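Local coordinates for protein carboxylesterase SOBER1 (Arabidopsis thaliana, PDB 6AVX) that hydrolyses carboxylic esters with a preference for short acyl chains, shows phospholipase A2 activity, and restrains the plant hypersensitive response triggered by the bacterial effector AvrBsT, at residues A[80-83]-A[84-88]; A[140-143]-A[144-147]; A[165-168]-A[169-173]; A[194-197]-A[198-202]; A[203-206]-A[207-211]. The protein carries 1 engineered substitution. All coordinates share one frame; numbering follows the deposited sequence.

In the fold
Following the chain from the N terminus, the five contacts come strictly in series; each lies within one continuous stretch, so none closes a long loop, nests in another or crosses it. Interaction 1 is a turn of helix 75-94, packed on strand 7-11 and helix 109-120 of the alpha/beta-hydrolase fold. Interaction 2 ends a 3-10 segment between strands 127-131 and 154-159, about 17 Å from interaction 1 between centres. Interaction 3 starts helix 167-171 and touches interaction 4 where Val-165 meets His-194, placing both beside the probable charge-relay site. Interactions 4 and 5 share helix 198-212, the first at its N-terminal cap, the second further along, against the central strands.

Interaction 1: residues A[80-83]-A[84-88]; sequences EAVK and NVHAI
Val-82 and His-86 lie side by side on one face of helix 75-94, pointing the same way, and the valine CG1 methyl rests over a face of the imidazole. This CH-pi contact puts CG1 3.5 Å from the centroid of the His-86 ring, displaced toward its rim. The same pair is joined through the backbone, His-86 N donating to Val-82 O at 2.8 Å. Neighbouring bonds of the same helical ladder join Val-85 N to Ala-81 O at 3.1 Å, almost straight at 170°, and Ala-87 N to Lys-83 O at 3.0 Å; the bond from Asn-84 N to Glu-80 O is weak at 3.4 Å. Ala-81 O has a second donor, a water 2.7 Å away, which also donates to Asn-84 OD1 at 2.9 Å and so ties the amide to the helix backbone. With His-86 CG anti to its carbonyl carbon (chi1 -77°), the imidazole stands beside Val-82. Its NE2 is hydrogen-bonded to Ser-117 O of helix 109-120, and the ring meets Tyr-121 edge-to-face. Val-85 packs between that helix and strand 7-11. Together these contacts restrict the rotation of the imidazole; since a carbonyl oxygen can only accept, NE2 very probably carries a proton.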
# COMPACT_ATOMS: atom_id res chain seq x y z
N GLU A 80 -6.12 8.19 -10.69
CA GLU A 80 -5.49 7.65 -11.89
C GLU A 80 -4.68 6.41 -11.56
O GLU A 80 -4.73 5.40 -12.27
CB GLU A 80 -4.59 8.73 -12.52
CG GLU A 80 -3.64 8.25 -13.61
CD GLU A 80 -4.32 7.95 -14.92
OE1 GLU A 80 -3.59 7.56 -15.86
OE2 GLU A 80 -5.56 8.09 -15.03
N ALA A 81 -3.91 6.48 -10.47
CA ALA A 81 -3.11 5.34 -10.10
C ALA A 81 -3.99 4.20 -9.66
O ALA A 81 -3.72 3.06 -10.02
CB ALA A 81 -2.11 5.74 -9.01
N VAL A 82 -5.07 4.48 -8.91
CA VAL A 82 -5.98 3.43 -8.48
C VAL A 82 -6.57 2.72 -9.68
O VAL A 82 -6.72 1.50 -9.68
CB VAL A 82 -7.08 3.98 -7.55
CG1 VAL A 82 -8.18 2.96 -7.34
CG2 VAL A 82 -6.50 4.38 -6.19
N LYS A 83 -6.92 3.47 -10.73
CA LYS A 83 -7.50 2.85 -11.92
C LYS A 83 -6.58 1.78 -12.48
O LYS A 83 -7.02 0.69 -12.85
CB LYS A 83 -7.77 3.93 -12.97
CG LYS A 83 -8.41 3.41 -14.24
CD LYS A 83 -8.55 4.56 -15.24
CE LYS A 83 -9.08 4.09 -16.59
NZ LYS A 83 -9.12 5.21 -17.58
N ASN A 84 -5.28 2.07 -12.54
CA ASN A 84 -4.35 1.09 -13.08
C ASN A 84 -4.19 -0.11 -12.15
O ASN A 84 -4.15 -1.25 -12.62
CB ASN A 84 -3.01 1.73 -13.34
CG ASN A 84 -1.97 0.72 -13.68
OD1 ASN A 84 -1.09 0.41 -12.86
ND2 ASN A 84 -2.09 0.14 -14.86
N VAL A 85 -4.07 0.12 -10.83
CA VAL A 85 -4.00 -1.00 -9.90
C VAL A 85 -5.23 -1.87 -10.03
O VAL A 85 -5.15 -3.10 -10.08
CB VAL A 85 -3.79 -0.51 -8.46
CG1 VAL A 85 -3.89 -1.67 -7.47
CG2 VAL A 85 -2.46 0.21 -8.30
N HIS A 86 -6.40 -1.25 -10.13
CA HIS A 86 -7.64 -2.02 -10.26
C HIS A 86 -7.66 -2.83 -11.54
O HIS A 86 -8.22 -3.93 -11.56
CB HIS A 86 -8.85 -1.10 -10.18
CG HIS A 86 -9.17 -0.66 -8.78
ND1 HIS A 86 -10.33 0.01 -8.47
CD2 HIS A 86 -8.49 -0.82 -7.62
CE1 HIS A 86 -10.36 0.23 -7.17
NE2 HIS A 86 -9.25 -0.25 -6.63
N ALA A 87 -7.11 -2.30 -12.64
CA ALA A 87 -7.04 -3.08 -13.87
C ALA A 87 -6.23 -4.35 -13.66
O ALA A 87 -6.60 -5.43 -14.14
CB ALA A 87 -6.44 -2.23 -15.00
N ILE A 88 -5.13 -4.25 -12.91
CA ILE A 88 -4.30 -5.42 -12.63
C ILE A 88 -5.08 -6.43 -11.81
O ILE A 88 -5.08 -7.64 -12.09
CB ILE A 88 -3.00 -5.00 -11.91
CG1 ILE A 88 -2.12 -4.16 -12.84
CG2 ILE A 88 -2.25 -6.22 -11.38
CD1 ILE A 88 -0.94 -3.49 -12.14
O HOH W 1 -1.21 2.42 -10.71

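Interaction 2: residues A[140-143]-A[144-147]; sequences SIIS and QFPE
Two i-to-i+3 backbone bonds close the end of the 3-10 segment, Gln-144 N donating to Ile-141 O at 2.8 Å and Phe-145 N to Ile-142 O at 3.1 Å. In both, the donor stands well above the carbonyl plane, 60° out of it for Ile-142 O. The turn brings the Phe-145 ring back against the residues that precede it: with CG anti to the carbonyl carbon (chi1 -66°), the ring lies flat against the backbone of Ile-142. The Ile-142 CA sits over the centre of the Phe-145 ring, 3.9 Å from the centroid, in a CH-pi contact. The two isoleucines meet different parts of the ring, Ile-141 CG2 approaching CE1 of Phe-145 at 3.6 Å and Ile-142 CG1 lying 3.9 Å from its CE2. The side chains of Ile-141 and Phe-145 run at about a right angle to one another.

This segment belongs to the connection between strands 127-131 and 154-159 of the alpha/beta-hydrolase sheet. Phe-145 packs on Leu-119 and Leu-120 of helix 109-120, while Ile-142 lies against Phe-176 and Ala-180 of helix 173-180.

On the exposed side, Ser-143 OG donates to Gln-144 OE1 at 2.7 Å, in the carbonyl plane and on a lone pair. A bend in the glutamine chain at chi2 (-47°) folds its amide back to the serine hydroxyl.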
# COMPACT_ATOMS: atom_id res chain seq x y z
N SER A 140 -13.80 12.82 2.53
CA SER A 140 -14.82 12.96 1.49
C SER A 140 -14.95 11.70 0.64
O SER A 140 -16.03 11.46 0.08
CB SER A 140 -14.53 14.15 0.57
OG SER A 140 -13.35 13.95 -0.17
N ILE A 141 -13.90 10.88 0.55
CA ILE A 141 -13.95 9.68 -0.28
C ILE A 141 -14.62 8.50 0.41
O ILE A 141 -14.96 7.52 -0.26
CB ILE A 141 -12.52 9.29 -0.70
CG1 ILE A 141 -12.51 8.26 -1.82
CG2 ILE A 141 -11.75 8.69 0.45
CD1 ILE A 141 -13.01 8.76 -3.10
N ILE A 142 -14.77 8.54 1.74
CA ILE A 142 -15.19 7.35 2.47
C ILE A 142 -16.54 6.85 1.98
O ILE A 142 -16.79 5.64 1.94
CB ILE A 142 -15.19 7.63 3.98
CG1 ILE A 142 -13.74 7.76 4.48
CG2 ILE A 142 -15.93 6.53 4.74
CD1 ILE A 142 -13.59 8.19 5.93
N SER A 143 -17.44 7.76 1.61
CA SER A 143 -18.76 7.38 1.12
C SER A 143 -18.68 6.52 -0.13
O SER A 143 -19.69 5.91 -0.50
CB SER A 143 -19.57 8.64 0.85
OG SER A 143 -18.92 9.49 -0.07
N GLN A 144 -17.53 6.48 -0.81
CA GLN A 144 -17.38 5.74 -2.04
C GLN A 144 -16.69 4.40 -1.85
O GLN A 144 -16.53 3.66 -2.84
CB GLN A 144 -16.63 6.59 -3.07
CG GLN A 144 -17.23 7.99 -3.26
CD GLN A 144 -18.74 7.99 -3.41
OE1 GLN A 144 -19.44 8.60 -2.60
NE2 GLN A 144 -19.25 7.34 -4.45
N PHE A 145 -16.28 4.05 -0.65
CA PHE A 145 -15.66 2.75 -0.43
C PHE A 145 -16.73 1.67 -0.58
O PHE A 145 -17.74 1.72 0.13
CB PHE A 145 -15.06 2.66 0.95
CG PHE A 145 -13.89 3.58 1.21
CD1 PHE A 145 -13.24 4.24 0.20
CD2 PHE A 145 -13.45 3.76 2.51
CE1 PHE A 145 -12.15 5.07 0.49
CE2 PHE A 145 -12.38 4.57 2.79
CZ PHE A 145 -11.73 5.22 1.79
N PRO A 146 -16.56 0.71 -1.48
CA PRO A 146 -17.57 -0.34 -1.64
C PRO A 146 -17.78 -1.14 -0.37
O PRO A 146 -16.87 -1.32 0.46
CB PRO A 146 -16.99 -1.20 -2.77
CG PRO A 146 -16.18 -0.24 -3.56
CD PRO A 146 -15.53 0.62 -2.53
N GLU A 147 -18.97 -1.71 -0.25
CA GLU A 147 -19.33 -2.46 0.94
C GLU A 147 -18.32 -3.55 1.23
O GLU A 147 -17.88 -3.71 2.38
CB GLU A 147 -20.73 -3.06 0.76
CG GLU A 147 -21.16 -3.89 1.94
CD GLU A 147 -22.55 -4.50 1.78
OE1 GLU A 147 -23.24 -4.20 0.79
OE2 GLU A 147 -22.96 -5.28 2.67

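Interaction 3: residues A[165-168]-A[169-173]; sequences VLFE and AGQAA
Val-165 touches Ala-169 through its CG1 methyl, 4.2 Å from the alanine CB, while its CG2 packs against CE1 of His-194. Leu-166 follows at the N-cap position; its carbonyl oxygen accepts from Ala-169 N at 2.8 Å, with the donor above the carbonyl plane, and more weakly from Gly-170 N at 3.5 Å. Phe-167 makes the main side-chain contact. Its CG is anti to the backbone N (chi1 -175°), and ring atoms CD2 and CE2 come close to the Gln-171 amide, which approaches obliquely: CE2 lies 3.3 Å from CD of Gln-171, with ring and amide planes 40° apart. Phe-167 O takes a nearly straight bond from Gln-171 N at 2.9 Å, the first strong i-to-i+4 bond of the helix. Glu-168 O accepts from Ala-172 N, also at 2.9 Å, whereas its carboxylate reaches away to Val-69 N through OE1. Beyond the segments, Phe-167 meets Phe-186 of strand 184-189. Val-165 also packs on Ser-108, and its backbone N is hydrogen-bonded to Asp-162 OD1, so the residue leading into helix 167-171 directly borders the probable Ser-His-Asp charge relay of an alpha/beta hydrolase.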
# COMPACT_ATOMS: atom_id res chain seq x y z
N VAL A 165 8.09 10.18 6.06
CA VAL A 165 6.65 10.05 6.25
C VAL A 165 6.51 9.87 7.75
O VAL A 165 6.82 8.80 8.30
CB VAL A 165 6.06 8.86 5.48
CG1 VAL A 165 4.57 8.75 5.78
CG2 VAL A 165 6.30 9.03 3.99
N LEU A 166 6.16 10.95 8.44
CA LEU A 166 6.20 10.94 9.89
C LEU A 166 5.32 9.85 10.46
O LEU A 166 4.26 9.54 9.93
CB LEU A 166 5.74 12.28 10.47
CG LEU A 166 6.53 13.53 10.13
CD1 LEU A 166 6.38 14.48 11.29
CD2 LEU A 166 7.98 13.29 9.87
N PHE A 167 5.78 9.27 11.56
CA PHE A 167 5.01 8.24 12.25
C PHE A 167 3.58 8.70 12.52
O PHE A 167 2.63 7.92 12.40
CB PHE A 167 5.75 7.87 13.53
CG PHE A 167 5.15 6.71 14.30
CD1 PHE A 167 5.26 5.41 13.84
CD2 PHE A 167 4.50 6.93 15.51
CE1 PHE A 167 4.74 4.36 14.56
CE2 PHE A 167 3.96 5.88 16.23
CZ PHE A 167 4.09 4.59 15.75
N GLU A 168 3.40 9.98 12.85
CA GLU A 168 2.06 10.50 13.11
C GLU A 168 1.15 10.41 11.88
O GLU A 168 -0.07 10.28 12.02
CB GLU A 168 2.12 11.96 13.59
CG GLU A 168 2.71 12.93 12.57
CD GLU A 168 2.31 14.37 12.84
OE1 GLU A 168 2.00 15.10 11.87
OE2 GLU A 168 2.30 14.77 14.02
N ALA A 169 1.71 10.48 10.68
CA ALA A 169 0.90 10.29 9.48
C ALA A 169 0.40 8.87 9.38
O ALA A 169 -0.70 8.64 8.85
CB ALA A 169 1.70 10.65 8.23
N GLY A 170 1.18 7.90 9.86
CA GLY A 170 0.71 6.53 9.90
C GLY A 170 -0.34 6.34 10.98
O GLY A 170 -1.38 5.72 10.75
N GLN A 171 -0.08 6.88 12.17
CA GLN A 171 -1.07 6.79 13.24
C GLN A 171 -2.40 7.40 12.83
O GLN A 171 -3.45 6.91 13.24
CB GLN A 171 -0.55 7.50 14.49
CG GLN A 171 0.65 6.84 15.15
CD GLN A 171 1.15 7.64 16.35
OE1 GLN A 171 1.53 8.80 16.22
NE2 GLN A 171 1.11 7.02 17.52
N ALA A 172 -2.38 8.45 12.01
CA ALA A 172 -3.61 9.10 11.57
C ALA A 172 -4.49 8.18 10.75
O ALA A 172 -5.70 8.42 10.63
CB ALA A 172 -3.29 10.34 10.74
N ALA A 173 -3.94 7.12 10.17
CA ALA A 173 -4.77 6.20 9.41
C ALA A 173 -5.77 5.50 10.31
O ALA A 173 -6.82 5.06 9.84
CB ALA A 173 -3.89 5.16 8.72

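Interaction 4: residues A[194-197]-A[198-202]; sequences HSIS and NKELK
Ser-197 OG is gripped from two directions: Glu-200 N donates to it at 3.1 Å, and a water lies 2.9 Å from it. That water also accepts from Lys-199 NZ. The lysine CG lies close to the serine hydroxyl, and bends at chi3 and chi4 bring NZ round to the water. Placed between the backbone N and the carbonyl carbon (chi1 72°), the Ser-197 OG faces the first turn of the helix. The return bond runs from Ser-197 N to Glu-200 OE2 at 3.1 Å, meeting the carboxylate oxygen nearly along its C-O axis. The reciprocal pair is a capping box, with Ser-197 as N-cap of helix 198-212, and Ser-197 O accepts from Leu-201 N at 3.1 Å to begin the regular helical bonds.

The cap stands just after the loop bearing His-194, the probable charge-relay histidine of this alpha/beta hydrolase, whose ND1 is hydrogen-bonded to Asp-162 OD2. It therefore joins the end of the His-194 loop to the C-terminal helix. Extended beyond CG, the buried Glu-200 side chain reaches back along the loop: a water donates to its OE1 at 2.6 Å and to Ser-195 O at 2.8 Å. The carboxylate is thus held through both oxygens, by a backbone N-H at one and by water at the other.

On the apolar side, Ile-196 CG2 presses against Leu-201 CG at 3.5 Å, the two side chains crossing at about a right angle. Both residues pack on Trp-10 of strand 7-11, and Ile-196 also reaches Leu-131 of strand 127-131.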
# COMPACT_ATOMS: atom_id res chain seq x y z
N HIS A 194 12.70 5.41 7.52
CA HIS A 194 11.95 5.27 6.28
C HIS A 194 12.62 4.22 5.41
O HIS A 194 13.29 4.52 4.42
CB HIS A 194 11.88 6.61 5.56
CG HIS A 194 10.83 6.66 4.52
ND1 HIS A 194 9.49 6.58 4.82
CD2 HIS A 194 10.91 6.74 3.17
CE1 HIS A 194 8.78 6.63 3.70
NE2 HIS A 194 9.62 6.74 2.69
N SER A 195 12.45 2.97 5.81
CA SER A 195 13.05 1.85 5.10
C SER A 195 12.28 0.61 5.50
O SER A 195 11.41 0.64 6.37
CB SER A 195 14.53 1.69 5.45
OG SER A 195 14.69 1.36 6.82
N ILE A 196 12.61 -0.50 4.84
CA ILE A 196 12.04 -1.80 5.13
C ILE A 196 13.06 -2.63 5.88
O ILE A 196 14.20 -2.76 5.42
CB ILE A 196 11.65 -2.54 3.84
CG1 ILE A 196 10.62 -1.73 3.07
CG2 ILE A 196 11.13 -3.95 4.17
CD1 ILE A 196 10.24 -2.34 1.74
N SER A 197 12.65 -3.25 6.97
CA SER A 197 13.50 -4.23 7.63
C SER A 197 13.03 -5.64 7.32
O SER A 197 11.86 -5.88 7.03
CB SER A 197 13.52 -4.02 9.13
OG SER A 197 12.28 -4.41 9.69
N ASN A 198 13.97 -6.59 7.37
CA ASN A 198 13.60 -7.98 7.10
C ASN A 198 12.60 -8.48 8.12
O ASN A 198 11.67 -9.22 7.77
CB ASN A 198 14.85 -8.87 7.05
CG ASN A 198 15.60 -8.74 5.74
OD1 ASN A 198 15.07 -8.25 4.73
ND2 ASN A 198 16.85 -9.19 5.73
N LYS A 199 12.72 -8.06 9.38
CA LYS A 199 11.75 -8.51 10.38
C LYS A 199 10.36 -7.98 10.06
O LYS A 199 9.35 -8.66 10.30
CB LYS A 199 12.18 -8.09 11.78
CG LYS A 199 12.19 -6.59 12.04
CD LYS A 199 12.74 -6.26 13.43
CE LYS A 199 14.25 -6.51 13.53
NZ LYS A 199 15.05 -5.66 12.59
N GLU A 200 10.27 -6.76 9.54
CA GLU A 200 9.00 -6.19 9.12
C GLU A 200 8.36 -7.04 8.02
O GLU A 200 7.15 -7.30 8.04
CB GLU A 200 9.28 -4.77 8.65
CG GLU A 200 8.10 -3.99 8.21
CD GLU A 200 8.52 -2.64 7.63
OE1 GLU A 200 7.63 -1.76 7.51
OE2 GLU A 200 9.71 -2.44 7.32
N LEU A 201 9.18 -7.51 7.07
CA LEU A 201 8.68 -8.39 6.02
C LEU A 201 8.24 -9.73 6.57
O LEU A 201 7.22 -10.28 6.14
CB LEU A 201 9.75 -8.58 4.94
CG LEU A 201 10.14 -7.34 4.15
CD1 LEU A 201 11.24 -7.67 3.18
CD2 LEU A 201 8.92 -6.79 3.41
N LYS A 202 8.99 -10.30 7.52
CA LYS A 202 8.59 -11.58 8.09
C LYS A 202 7.25 -11.47 8.80
O LYS A 202 6.45 -12.41 8.80
CB LYS A 202 9.64 -12.07 9.08
CG LYS A 202 11.02 -12.32 8.52
CD LYS A 202 11.04 -13.36 7.45
CE LYS A 202 12.48 -13.66 7.05
NZ LYS A 202 12.56 -14.67 5.98
O HOH W 2 8.63 0.25 6.21
O HOH W 3 13.06 -3.14 12.20

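Interaction 5: residues A[203-206]-A[207-211]; sequences YIES and WIKRR
Ile-204 meets Trp-207 and Ile-208 on the buried face of helix 198-212, the C-terminal helix that packs against the central sheet of the alpha/beta-hydrolase fold. Its CG2 methyl lies 4.1 Å from CD1 of Ile-208 and slightly farther from the indole of Trp-207. The Ile-204 carbonyl oxygen is closely surrounded: Ile-208 N donates to it at 2.9 Å, CG1 of Ile-208 lies 3.4 Å away, and the indole presents its edge to it, CE3 of Trp-207 being 3.7 Å from the oxygen. Trp-207, with CG anti to the backbone N (chi1 167°), packs on Leu-155 and Ala-129 of the sheet, and Ile-204 touches the same two residues.

Glu-205 and Lys-209 meet more loosely, through the aliphatic portions of their side chains. CG of Glu-205 lies 4.1 Å from CD of Lys-209, but the charged ends part: Glu-205 OE2 is hydrogen-bonded to Ser-30 OG, while Lys-209 NZ has a long, weak ion pair with Glu-32. A backbone bond from Lys-209 N to Glu-205 O joins the two residues regardless.

Toward solvent, exposed Arg-210 folds back along the helix through a bend at chi3, laying one face of its guanidinium over Ser-206 O. A water links this group to the preceding turn. It donates to Tyr-203 O and accepts from Arg-210 NH2 at 2.7 Å, lying in the guanidinium plane, while the water oxygen also sits above one face of the Tyr-203 ring, over the ring centre.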
# COMPACT_ATOMS: atom_id res chain seq x y z
N TYR A 203 7.00 -10.34 9.46
CA TYR A 203 5.71 -10.15 10.11
C TYR A 203 4.58 -10.05 9.10
O TYR A 203 3.50 -10.63 9.30
CB TYR A 203 5.76 -8.89 10.97
CG TYR A 203 4.62 -8.78 11.95
CD1 TYR A 203 4.69 -9.43 13.17
CD2 TYR A 203 3.49 -8.02 11.68
CE1 TYR A 203 3.67 -9.34 14.09
CE2 TYR A 203 2.46 -7.92 12.60
CZ TYR A 203 2.56 -8.59 13.80
OH TYR A 203 1.55 -8.50 14.73
N ILE A 204 4.81 -9.35 7.98
CA ILE A 204 3.84 -9.34 6.90
C ILE A 204 3.60 -10.76 6.39
O ILE A 204 2.45 -11.16 6.15
CB ILE A 204 4.29 -8.38 5.79
CG1 ILE A 204 4.27 -6.94 6.29
CG2 ILE A 204 3.40 -8.55 4.54
CD1 ILE A 204 5.11 -6.00 5.48
N GLU A 205 4.67 -11.53 6.19
CA GLU A 205 4.51 -12.91 5.74
C GLU A 205 3.64 -13.70 6.70
O GLU A 205 2.74 -14.43 6.28
CB GLU A 205 5.87 -13.59 5.60
CG GLU A 205 5.78 -15.07 5.21
CD GLU A 205 7.12 -15.71 5.00
OE1 GLU A 205 8.04 -15.38 5.79
OE2 GLU A 205 7.27 -16.50 4.05
N SER A 206 3.88 -13.56 8.00
CA SER A 206 3.08 -14.28 8.99
C SER A 206 1.62 -13.85 8.92
O SER A 206 0.72 -14.68 9.10
CB SER A 206 3.64 -14.04 10.38
OG SER A 206 4.93 -14.62 10.51
N TRP A 207 1.37 -12.55 8.72
CA TRP A 207 0.00 -12.05 8.58
C TRP A 207 -0.68 -12.60 7.34
O TRP A 207 -1.84 -13.02 7.40
CB TRP A 207 0.07 -10.52 8.58
CG TRP A 207 -1.15 -9.76 8.17
CD1 TRP A 207 -2.22 -9.40 8.94
CD2 TRP A 207 -1.38 -9.18 6.88
NE1 TRP A 207 -3.10 -8.64 8.19
CE2 TRP A 207 -2.61 -8.49 6.93
CE3 TRP A 207 -0.65 -9.16 5.69
CZ2 TRP A 207 -3.13 -7.81 5.82
CZ3 TRP A 207 -1.17 -8.49 4.60
CH2 TRP A 207 -2.39 -7.82 4.68
N ILE A 208 0.02 -12.66 6.21
CA ILE A 208 -0.55 -13.29 5.02
C ILE A 208 -0.90 -14.74 5.30
O ILE A 208 -1.98 -15.22 4.95
CB ILE A 208 0.39 -13.15 3.81
CG1 ILE A 208 0.51 -11.68 3.42
CG2 ILE A 208 -0.15 -13.95 2.64
CD1 ILE A 208 1.53 -11.41 2.31
N LYS A 209 0.03 -15.47 5.94
CA LYS A 209 -0.22 -16.87 6.27
C LYS A 209 -1.46 -17.02 7.14
O LYS A 209 -2.26 -17.93 6.93
CB LYS A 209 0.99 -17.46 6.98
CG LYS A 209 2.16 -17.69 6.02
CD LYS A 209 3.43 -18.08 6.74
CE LYS A 209 3.23 -19.27 7.63
NZ LYS A 209 4.54 -19.77 8.15
N ARG A 210 -1.61 -16.16 8.14
CA ARG A 210 -2.77 -16.23 9.01
C ARG A 210 -4.05 -15.94 8.25
O ARG A 210 -5.08 -16.59 8.45
CB ARG A 210 -2.61 -15.24 10.16
CG ARG A 210 -3.71 -15.27 11.20
CD ARG A 210 -3.43 -14.26 12.32
NE ARG A 210 -1.99 -14.12 12.53
CZ ARG A 210 -1.28 -13.02 12.27
NH1 ARG A 210 -1.85 -11.91 11.82
NH2 ARG A 210 0.03 -13.03 12.48
N ARG A 211 -4.01 -14.95 7.35
CA ARG A 211 -5.18 -14.66 6.54
C ARG A 211 -5.56 -15.85 5.67
O ARG A 211 -6.74 -16.21 5.58
CB ARG A 211 -4.91 -13.43 5.68
CG ARG A 211 -6.00 -13.08 4.68
CD ARG A 211 -7.34 -12.78 5.33
NE ARG A 211 -8.18 -12.03 4.41
CZ ARG A 211 -9.52 -12.07 4.37
NH1 ARG A 211 -10.18 -12.85 5.22
NH2 ARG A 211 -10.19 -11.34 3.47
O HOH W 4 1.97 -11.25 11.77